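Local coordinates for protein glutathione S-transferase (PDB 6GZF) that probably acts as a glutathione transferase of the Xi class, a group linked to glutathionyl-hydroquinone reductase activity, at residues F30-T35 and V128-V132; T36-V41 and V146-E152; D89-A93 and E295-T300. One frame throughout, in Å; residues are numbered along the deposited sequence.

Interaction 1. Residues F30-T35 and V128-V132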
loop_
_atom_site.group_PDB
_atom_site.type_symbol
_atom_site.label_atom_id
_atom_site.label_comp_id
_atom_site.label_asym_id
_atom_site.label_seq_id
_atom_site.Cartn_x
_atom_site.Cartn_y
_atom_site.Cartn_z
ATOM N N PHE A 30 -14.585 -16.933 16.957
ATOM C CA PHE A 30 -15.973 -16.492 17.030
ATOM C C PHE A 30 -16.822 -17.146 15.948
ATOM O O PHE A 30 -17.993 -17.458 16.165
ATOM C CB PHE A 30 -16.070 -14.969 16.910
ATOM C CG PHE A 30 -17.482 -14.459 16.821
ATOM C CD1 PHE A 30 -18.233 -14.270 17.969
ATOM C CD2 PHE A 30 -18.059 -14.176 15.593
ATOM C CE1 PHE A 30 -19.532 -13.807 17.894
ATOM C CE2 PHE A 30 -19.358 -13.715 15.512
ATOM C CZ PHE A 30 -20.095 -13.530 16.664
ATOM N N GLU A 31 -16.224 -17.348 14.780
ATOM C CA GLU A 31 -16.951 -17.877 13.636
ATOM C C GLU A 31 -17.302 -19.345 13.844
ATOM O O GLU A 31 -18.281 -19.843 13.290
ATOM C CB GLU A 31 -16.135 -17.709 12.356
ATOM C CG GLU A 31 -15.071 -16.621 12.415
ATOM C CD GLU A 31 -15.650 -15.241 12.667
ATOM O OE1 GLU A 31 -15.067 -14.492 13.480
ATOM O OE2 GLU A 31 -16.687 -14.906 12.054
ATOM N N ARG A 32 -16.496 -20.034 14.647
ATOM C CA ARG A 32 -16.786 -21.415 15.011
ATOM C C ARG A 32 -17.832 -21.457 16.122
ATOM O O ARG A 32 -18.293 -22.526 16.520
ATOM C CB ARG A 32 -15.510 -22.144 15.437
ATOM C CG ARG A 32 -14.543 -22.404 14.291
ATOM C CD ARG A 32 -13.336 -23.214 14.742
ATOM N NE ARG A 32 -12.484 -22.472 15.667
ATOM C CZ ARG A 32 -11.436 -21.743 15.294
ATOM N NH1 ARG A 32 -11.109 -21.657 14.012
ATOM N NH2 ARG A 32 -10.714 -21.102 16.202
ATOM N N GLN A 33 -18.201 -20.277 16.609
ATOM C CA GLN A 33 -19.280 -20.134 17.578
ATOM C C GLN A 33 -20.495 -19.491 16.920
ATOM O O GLN A 33 -21.469 -19.149 17.591
ATOM C CB GLN A 33 -18.825 -19.288 18.771
ATOM C CG GLN A 33 -17.650 -19.860 19.542
ATOM C CD GLN A 33 -18.080 -20.838 20.617
ATOM O OE1 GLN A 33 -19.265 -21.144 20.754
ATOM N NE2 GLN A 33 -17.119 -21.327 21.390
ATOM N N ALA A 34 -20.432 -19.331 15.602
ATOM C CA ALA A 34 -21.427 -18.547 14.879
ATOM C C ALA A 34 -22.465 -19.396 14.153
ATOM O O ALA A 34 -22.197 -20.528 13.747
ATOM C CB ALA A 34 -20.732 -17.621 13.889
ATOM N N THR A 35 -23.656 -18.825 13.997
ATOM C CA THR A 35 -24.725 -19.432 13.215
ATOM C C THR A 35 -24.829 -18.727 11.867
ATOM O O THR A 35 -24.739 -17.504 11.796
ATOM C CB THR A 35 -26.083 -19.347 13.946
ATOM O OG1 THR A 35 -25.991 -20.000 15.218
ATOM C CG2 THR A 35 -27.186 -19.998 13.121
ATOM N N VAL A 128 -29.952 -15.114 17.617
ATOM C CA VAL A 128 -28.837 -15.507 16.759
ATOM C C VAL A 128 -27.487 -15.015 17.286
ATOM O O VAL A 128 -27.382 -13.934 17.870
ATOM C CB VAL A 128 -29.043 -14.993 15.309
ATOM C CG1 VAL A 128 -28.916 -13.477 15.239
ATOM C CG2 VAL A 128 -28.070 -15.664 14.351
ATOM N N THR A 129 -26.460 -15.840 17.100
ATOM C CA THR A 129 -25.089 -15.448 17.392
ATOM C C THR A 129 -24.264 -15.537 16.111
ATOM O O THR A 129 -23.889 -16.626 15.681
ATOM C CB THR A 129 -24.457 -16.326 18.488
ATOM O OG1 THR A 129 -25.169 -16.142 19.719
ATOM C CG2 THR A 129 -22.998 -15.950 18.699
ATOM N N CYS A 130 -23.995 -14.387 15.499
ATOM C CA CYS A 130 -23.346 -14.360 14.192
ATOM C C CYS A 130 -22.703 -13.017 13.880
ATOM O O CYS A 130 -22.684 -12.111 14.713
ATOM C CB CYS A 130 -24.360 -14.689 13.097
ATOM S SG CYS A 130 -25.659 -13.445 12.913
ATOM N N ARG A 131 -22.173 -12.906 12.666
ATOM C CA ARG A 131 -21.688 -11.639 12.139
ATOM C C ARG A 131 -22.754 -11.037 11.230
ATOM O O ARG A 131 -23.371 -11.744 10.432
ATOM C CB ARG A 131 -20.379 -11.829 11.368
ATOM C CG ARG A 131 -19.236 -12.426 12.175
ATOM C CD ARG A 131 -18.403 -11.350 12.855
ATOM N NE ARG A 131 -17.142 -11.883 13.364
ATOM C CZ ARG A 131 -16.303 -11.209 14.143
ATOM N NH1 ARG A 131 -16.585 -9.966 14.509
ATOM N NH2 ARG A 131 -15.178 -11.777 14.557
ATOM N N VAL A 132 -22.979 -9.735 11.359
ATOM C CA VAL A 132 -23.920 -9.042 10.484
ATOM C C VAL A 132 -23.205 -8.629 9.204
ATOM O O VAL A 132 -22.503 -7.619 9.173
ATOM C CB VAL A 132 -24.534 -7.805 11.168
ATOM C CG1 VAL A 132 -25.540 -7.131 10.246
ATOM C CG2 VAL A 132 -25.194 -8.203 12.476
#
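A salt bridge from E31 to R131 and a backbone hydrogen bond from T35 to T129 join two loops at the edge of the thioredoxin-like domain. Residues 30-35 belong to the long N-terminal lead into strand 56-60. Residues 128-132 lead into strand 136-139. R131 and V132 are predicted to bind glutathione, so the contact probably borders that site.

The carboxylate of E31 and the guanidinium of R131 lie almost in one plane, 6° apart. R131 NH2 gives the main bond, 2.9 Å to E31 OE1, at the syn lone pair and with an N-H angle of 162°. R131 NE adds weak bonds to both oxygens, so the carboxylate faces the NE/NH2 side of the guanidinium. The bend of the R131 chain at its second torsion (chi2 -90°) brings this side round to E31. F30 places its CD2 corner over one face of the guanidinium, with CD2 3.3 Å from R131 NE. The ring and guanidinium planes are steeply inclined, so this is not a stack. The far edge of the F30 ring meets the backbone, with CZ 3.5 Å from C130 O. A leucine in place of R131 would probably leave the E31 carboxylate without its charged mate and F30 CD2 without the guanidinium it lies over.

At the other end T35 N donates to T129 O at 2.8 Å. The CA of A34 approaches the same oxygen as a C-H donor, at 3.2 Å from T129 O. The T129 methyl CG2 rests near Q33 O at 3.7 Å.

R131 NH1 also bonds to N9 O, and T129 OG1 takes the backbone N of D13. Strand 10-12 covers the contact through M10, which touches F30 and R131. Helix 117-124 adds Y121, which touches C130.

Interaction 2. Residues T36-V41 and V146-E152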
loop_
_atom_site.group_PDB
_atom_site.type_symbol
_atom_site.label_atom_id
_atom_site.label_comp_id
_atom_site.label_asym_id
_atom_site.label_seq_id
_atom_site.Cartn_x
_atom_site.Cartn_y
_atom_site.Cartn_z
ATOM N N THR A 36 -25.006 -19.494 10.797
ATOM C CA THR A 36 -25.230 -18.907 9.482
ATOM C C THR A 36 -26.585 -19.336 8.933
ATOM O O THR A 36 -27.278 -20.154 9.537
ATOM C CB THR A 36 -24.120 -19.292 8.486
ATOM O OG1 THR A 36 -24.065 -20.716 8.349
ATOM C CG2 THR A 36 -22.771 -18.778 8.968
ATOM N N PHE A 37 -26.959 -18.775 7.789
ATOM C CA PHE A 37 -28.253 -19.059 7.179
ATOM C C PHE A 37 -28.055 -19.725 5.821
ATOM O O PHE A 37 -27.550 -19.103 4.886
ATOM C CB PHE A 37 -29.074 -17.774 7.039
ATOM C CG PHE A 37 -29.372 -17.097 8.351
ATOM C CD1 PHE A 37 -28.402 -16.346 8.999
ATOM C CD2 PHE A 37 -30.624 -17.208 8.935
ATOM C CE1 PHE A 37 -28.673 -15.725 10.204
ATOM C CE2 PHE A 37 -30.902 -16.588 10.139
ATOM C CZ PHE A 37 -29.925 -15.846 10.774
ATOM N N ARG A 38 -28.455 -20.990 5.714
ATOM C CA ARG A 38 -28.110 -21.793 4.544
ATOM C C ARG A 38 -29.296 -22.469 3.859
ATOM O O ARG A 38 -29.141 -23.539 3.270
ATOM C CB ARG A 38 -27.091 -22.863 4.936
ATOM C CG ARG A 38 -25.845 -22.317 5.601
ATOM C CD ARG A 38 -24.707 -22.213 4.608
ATOM N NE ARG A 38 -23.457 -21.826 5.252
ATOM C CZ ARG A 38 -22.526 -22.686 5.650
ATOM N NH1 ARG A 38 -21.419 -22.243 6.229
ATOM N NH2 ARG A 38 -22.704 -23.988 5.473
ATOM N N ASN A 39 -30.473 -21.858 3.926
ATOM C CA ASN A 39 -31.609 -22.372 3.173
ATOM C C ASN A 39 -31.445 -22.072 1.688
ATOM O O ASN A 39 -30.769 -21.113 1.311
ATOM C CB ASN A 39 -32.925 -21.788 3.692
ATOM C CG ASN A 39 -33.392 -22.452 4.972
ATOM O OD1 ASN A 39 -33.839 -23.599 4.962
ATOM N ND2 ASN A 39 -33.296 -21.733 6.083
ATOM N N TRP A 40 -32.061 -22.897 0.849
ATOM C CA TRP A 40 -31.966 -22.728 -0.595
ATOM C C TRP A 40 -33.319 -22.432 -1.226
ATOM O O TRP A 40 -34.346 -22.950 -0.789
ATOM C CB TRP A 40 -31.374 -23.981 -1.245
ATOM C CG TRP A 40 -29.900 -24.144 -1.064
ATOM C CD1 TRP A 40 -29.239 -24.414 0.100
ATOM C CD2 TRP A 40 -28.900 -24.073 -2.086
ATOM N NE1 TRP A 40 -27.888 -24.503 -0.133
ATOM C CE2 TRP A 40 -27.654 -24.298 -1.468
ATOM C CE3 TRP A 40 -28.935 -23.834 -3.464
ATOM C CZ2 TRP A 40 -26.456 -24.295 -2.180
ATOM C CZ3 TRP A 40 -27.744 -23.828 -4.169
ATOM C CH2 TRP A 40 -26.522 -24.057 -3.525
ATOM N N VAL A 41 -33.312 -21.589 -2.252
ATOM C CA VAL A 41 -34.472 -21.446 -3.117
ATOM C C VAL A 41 -34.389 -22.543 -4.167
ATOM O O VAL A 41 -33.427 -22.604 -4.932
ATOM C CB VAL A 41 -34.537 -20.067 -3.793
ATOM C CG1 VAL A 41 -35.747 -19.985 -4.711
ATOM C CG2 VAL A 41 -34.581 -18.964 -2.746
ATOM N N VAL A 146 -33.353 -16.188 4.011
ATOM C CA VAL A 146 -33.227 -17.457 3.305
ATOM C C VAL A 146 -31.776 -17.924 3.321
ATOM O O VAL A 146 -31.448 -18.938 3.936
ATOM C CB VAL A 146 -33.717 -17.361 1.844
ATOM C CG1 VAL A 146 -33.322 -18.607 1.062
ATOM C CG2 VAL A 146 -35.218 -17.162 1.803
ATOM N N ASN A 147 -30.907 -17.171 2.653
ATOM C CA ASN A 147 -29.503 -17.544 2.562
ATOM C C ASN A 147 -28.579 -16.373 2.875
ATOM O O ASN A 147 -28.951 -15.210 2.711
ATOM C CB ASN A 147 -29.195 -18.107 1.174
ATOM C CG ASN A 147 -27.913 -18.913 1.145
ATOM O OD1 ASN A 147 -26.818 -18.358 1.052
ATOM N ND2 ASN A 147 -28.043 -20.232 1.232
ATOM N N ASN A 148 -27.371 -16.697 3.320
ATOM C CA ASN A 148 -26.426 -15.701 3.806
ATOM C C ASN A 148 -25.039 -15.908 3.197
ATOM O O ASN A 148 -24.056 -15.299 3.622
ATOM C CB ASN A 148 -26.361 -15.762 5.334
ATOM C CG ASN A 148 -25.696 -14.548 5.945
ATOM O OD1 ASN A 148 -25.613 -13.489 5.323
ATOM N ND2 ASN A 148 -25.221 -14.693 7.177
ATOM N N GLU A 149 -24.975 -16.767 2.184
ATOM C CA GLU A 149 -23.707 -17.159 1.581
ATOM C C GLU A 149 -23.628 -16.748 0.115
ATOM O O GLU A 149 -24.467 -17.141 -0.694
ATOM C CB GLU A 149 -23.516 -18.670 1.712
ATOM C CG GLU A 149 -23.642 -19.175 3.137
ATOM C CD GLU A 149 -22.359 -19.021 3.922
ATOM O OE1 GLU A 149 -21.294 -18.898 3.287
ATOM O OE2 GLU A 149 -22.417 -19.017 5.170
ATOM N N SER A 150 -22.607 -15.963 -0.218
ATOM C CA SER A 150 -22.421 -15.455 -1.573
ATOM C C SER A 150 -22.366 -16.571 -2.610
ATOM O O SER A 150 -22.999 -16.487 -3.663
ATOM C CB SER A 150 -21.140 -14.624 -1.649
ATOM O OG SER A 150 -20.007 -15.406 -1.314
ATOM N N GLU A 151 -21.605 -17.614 -2.297
ATOM C CA GLU A 151 -21.399 -18.739 -3.202
ATOM C C GLU A 151 -22.704 -19.442 -3.567
ATOM O O GLU A 151 -22.910 -19.829 -4.718
ATOM C CB GLU A 151 -20.424 -19.736 -2.572
ATOM C CG GLU A 151 -20.358 -21.090 -3.255
ATOM C CD GLU A 151 -19.300 -21.989 -2.648
ATOM O OE1 GLU A 151 -18.219 -21.476 -2.286
ATOM O OE2 GLU A 151 -19.549 -23.207 -2.527
ATOM N N GLU A 152 -23.586 -19.594 -2.585
ATOM C CA GLU A 152 -24.819 -20.345 -2.782
ATOM C C GLU A 152 -25.943 -19.481 -3.348
ATOM O O GLU A 152 -26.784 -19.969 -4.103
ATOM C CB GLU A 152 -25.256 -20.987 -1.466
ATOM C CG GLU A 152 -24.240 -21.977 -0.913
ATOM C CD GLU A 152 -24.701 -22.636 0.371
ATOM O OE1 GLU A 152 -25.278 -21.935 1.228
ATOM O OE2 GLU A 152 -24.487 -23.857 0.524
#
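N147 reaches across to N39, and R38 forms a salt bridge with E149, where the last strand of the thioredoxin-like sheet turns into helix 150-159. The turn contains an Asx turn at N147, and E149 holds the N-cap position of the helix. E149 and S150 are predicted to bind glutathione.

In the first shell, residues 36-41 run beside the edge strand and make a single beta bridge, R38 with N147. Its backbone bonds are weak: N148 N to F37 O, and N39 N to V146 O. The stronger link is a side-chain one. N147 ND2 gives a nearly straight bond (169°) to N39 O at 2.9 Å, coming from above the carbonyl plane. R38 NE meets E149 OE2 at 3.0 Å. That oxygen lies close to the guanidinium plane, but NE sits well above the carboxylate plane, and the two groups stand at 89°. A bend of the R38 chain (chi2 -99°) swings NE back to E149, although its CB points away. Near one end F37 CB packs on N148 CB at 3.8 Å; at the other V41 CG2 meets V146 CG1 at 4.0 Å. E152 CB lies over one face of the W40 indole, toward the rim, with CB 3.6 Å from W40 CZ2.

V146 and N147 form a classic beta bulge opposite L137 of the neighbouring strand 136-139. M156 of the helix touches both V41 and N147.

The second shell fixes N147. All of the amide's polar atoms are used, which fixes its rotation. The other N-H of N147 ND2 points at E152 OE1, 3.2 Å away in the first turn of the helix. N147 OD1 accepts from E149 N at 2.7 Å, closing the Asx turn.

Interaction 3. Residues D89-A93 and E295-T300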
loop_
_atom_site.group_PDB
_atom_site.type_symbol
_atom_site.label_atom_id
_atom_site.label_comp_id
_atom_site.label_asym_id
_atom_site.label_seq_id
_atom_site.Cartn_x
_atom_site.Cartn_y
_atom_site.Cartn_z
ATOM N N ASP A 89 -25.128 1.442 3.359
ATOM C CA ASP A 89 -24.082 2.460 3.427
ATOM C C ASP A 89 -22.698 1.814 3.370
ATOM O O ASP A 89 -22.384 0.944 4.183
ATOM C CB ASP A 89 -24.247 3.283 4.713
ATOM C CG ASP A 89 -23.429 4.567 4.716
ATOM O OD1 ASP A 89 -22.471 4.693 3.926
ATOM O OD2 ASP A 89 -23.745 5.460 5.530
ATOM N N PRO A 90 -21.868 2.229 2.397
ATOM C CA PRO A 90 -20.485 1.752 2.295
ATOM C C PRO A 90 -19.667 2.064 3.546
ATOM O O PRO A 90 -18.730 1.329 3.858
ATOM C CB PRO A 90 -19.938 2.508 1.075
ATOM C CG PRO A 90 -20.874 3.656 0.874
ATOM C CD PRO A 90 -22.209 3.138 1.291
ATOM N N TYR A 91 -20.015 3.138 4.249
ATOM C CA TYR A 91 -19.377 3.443 5.522
ATOM C C TYR A 91 -20.153 2.796 6.661
ATOM O O TYR A 91 -21.383 2.838 6.688
ATOM C CB TYR A 91 -19.273 4.954 5.748
ATOM C CG TYR A 91 -18.655 5.320 7.083
ATOM C CD1 TYR A 91 -17.278 5.439 7.221
ATOM C CD2 TYR A 91 -19.447 5.544 8.202
ATOM C CE1 TYR A 91 -16.707 5.767 8.439
ATOM C CE2 TYR A 91 -18.885 5.871 9.423
ATOM C CZ TYR A 91 -17.516 5.982 9.535
ATOM O OH TYR A 91 -16.954 6.310 10.748
ATOM N N ARG A 92 -19.428 2.201 7.601
ATOM C CA ARG A 92 -20.051 1.585 8.765
ATOM C C ARG A 92 -19.165 1.728 9.997
ATOM O O ARG A 92 -17.948 1.876 9.884
ATOM C CB ARG A 92 -20.346 0.110 8.499
ATOM C CG ARG A 92 -19.113 -0.730 8.228
ATOM C CD ARG A 92 -19.389 -2.194 8.509
ATOM N NE ARG A 92 -18.360 -3.069 7.959
ATOM C CZ ARG A 92 -18.477 -4.389 7.880
ATOM N NH1 ARG A 92 -19.581 -4.981 8.315
ATOM N NH2 ARG A 92 -17.495 -5.117 7.366
ATOM N N ALA A 93 -19.783 1.683 11.171
ATOM C CA ALA A 93 -19.046 1.811 12.421
ATOM C C ALA A 93 -19.615 0.898 13.503
ATOM O O ALA A 93 -19.797 -0.301 13.286
ATOM C CB ALA A 93 -19.050 3.258 12.892
ATOM N N GLU A 295 -14.123 4.020 -0.542
ATOM C CA GLU A 295 -14.580 4.689 0.671
ATOM C C GLU A 295 -14.674 3.714 1.839
ATOM O O GLU A 295 -14.320 4.047 2.970
ATOM C CB GLU A 295 -15.939 5.359 0.447
ATOM C CG GLU A 295 -16.431 6.151 1.652
ATOM C CD GLU A 295 -17.835 6.692 1.476
ATOM O OE1 GLU A 295 -18.337 6.684 0.332
ATOM O OE2 GLU A 295 -18.434 7.125 2.484
ATOM N N HIS A 296 -15.154 2.509 1.558
ATOM C CA HIS A 296 -15.310 1.499 2.597
ATOM C C HIS A 296 -13.966 1.050 3.154
ATOM O O HIS A 296 -13.694 1.206 4.338
ATOM C CB HIS A 296 -16.078 0.290 2.058
ATOM C CG HIS A 296 -16.164 -0.852 3.022
ATOM N ND1 HIS A 296 -17.076 -0.893 4.055
ATOM C CD2 HIS A 296 -15.450 -2.002 3.106
ATOM C CE1 HIS A 296 -16.920 -2.013 4.734
ATOM N NE2 HIS A 296 -15.940 -2.705 4.180
ATOM N N TYR A 297 -13.117 0.502 2.296
ATOM C CA TYR A 297 -11.885 -0.121 2.760
ATOM C C TYR A 297 -10.898 0.858 3.393
ATOM O O TYR A 297 -10.127 0.477 4.271
ATOM C CB TYR A 297 -11.214 -0.862 1.606
ATOM C CG TYR A 297 -11.914 -2.151 1.251
ATOM C CD1 TYR A 297 -13.052 -2.148 0.455
ATOM C CD2 TYR A 297 -11.448 -3.370 1.723
ATOM C CE1 TYR A 297 -13.700 -3.323 0.134
ATOM C CE2 TYR A 297 -12.089 -4.550 1.406
ATOM C CZ TYR A 297 -13.214 -4.521 0.612
ATOM O OH TYR A 297 -13.859 -5.693 0.294
ATOM N N TYR A 298 -10.927 2.115 2.965
ATOM C CA TYR A 298 -9.951 3.085 3.456
ATOM C C TYR A 298 -10.416 3.875 4.682
ATOM O O TYR A 298 -9.593 4.470 5.375
ATOM C CB TYR A 298 -9.561 4.058 2.337
ATOM C CG TYR A 298 -8.594 3.470 1.329
ATOM C CD1 TYR A 298 -7.250 3.311 1.640
ATOM C CD2 TYR A 298 -9.023 3.084 0.065
ATOM C CE1 TYR A 298 -6.361 2.775 0.726
ATOM C CE2 TYR A 298 -8.142 2.548 -0.856
ATOM C CZ TYR A 298 -6.812 2.397 -0.521
ATOM O OH TYR A 298 -5.931 1.864 -1.433
ATOM N N THR A 299 -11.718 3.882 4.960
ATOM C CA THR A 299 -12.237 4.670 6.082
ATOM C C THR A 299 -12.992 3.853 7.135
ATOM O O THR A 299 -13.388 4.393 8.167
ATOM C CB THR A 299 -13.179 5.792 5.592
ATOM O OG1 THR A 299 -14.439 5.231 5.202
ATOM C CG2 THR A 299 -12.568 6.545 4.421
ATOM N N THR A 300 -13.186 2.561 6.884
ATOM C CA THR A 300 -13.953 1.715 7.800
ATOM C C THR A 300 -13.004 0.851 8.641
ATOM O O THR A 300 -13.394 0.296 9.670
ATOM C CB THR A 300 -14.990 0.852 7.004
ATOM O OG1 THR A 300 -16.189 1.612 6.812
ATOM C CG2 THR A 300 -15.349 -0.455 7.699
#
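H296 bonds to P90 across the interface between the thioredoxin-like domain and the all-helical C-terminal domain of the GST fold. The loop 89-93 follows strand 84-87 and begins with an Asx turn at D89. Residues 295-300 end helix 290-299.

Two hydrogen bonds cross. H296 ND1 donates to P90 O at 2.8 Å, with the acceptor in the imidazole plane and the donor nearly in line with the carbonyl. R92 N gives T300 OG1 a weak bond. In the turn itself, D89 OD1 takes Y91 N at 2.9 Å, met from above the carboxylate plane. Y297, predicted to lower the pKa of the active-site cysteine, bonds to Y196 through its hydroxyl.

Charges come next. D89 and E295, two like charges, both make salt bridges with K103, which probably offsets their repulsion. R92 makes a cation-pi contact with W97, predicted to bind glutathione.

Packing completes the contact. The H296 imidazole meets W97 too, nearly parallel to the indole. The Y91 ring turns an edge to T299, with CD1 3.5 Å from T299 OG1. The R92 chain runs past T300, its CG 3.8 Å from the T300 methyl CG2.

Overall arrangement
The three contacts cross along the chain: each begins in its N-terminal part, and each first segment comes before any second one. Interactions 1 and 2 share the lead 30-41, and their centres lie about 15 Å apart. They touch where V128 packs on F37. The centre of interaction 3 lies about 22 Å from that of interaction 1 and about 25 Å from that of interaction 2. It meets the first by packing of R92 near V132 and does not touch the second. Interactions 1 and 2 hold the lead 30-41 against the thioredoxin-like domain, and interaction 3 joins that domain to the helical one. Each includes or borders residues predicted to bind glutathione, so all three probably lie beside that site.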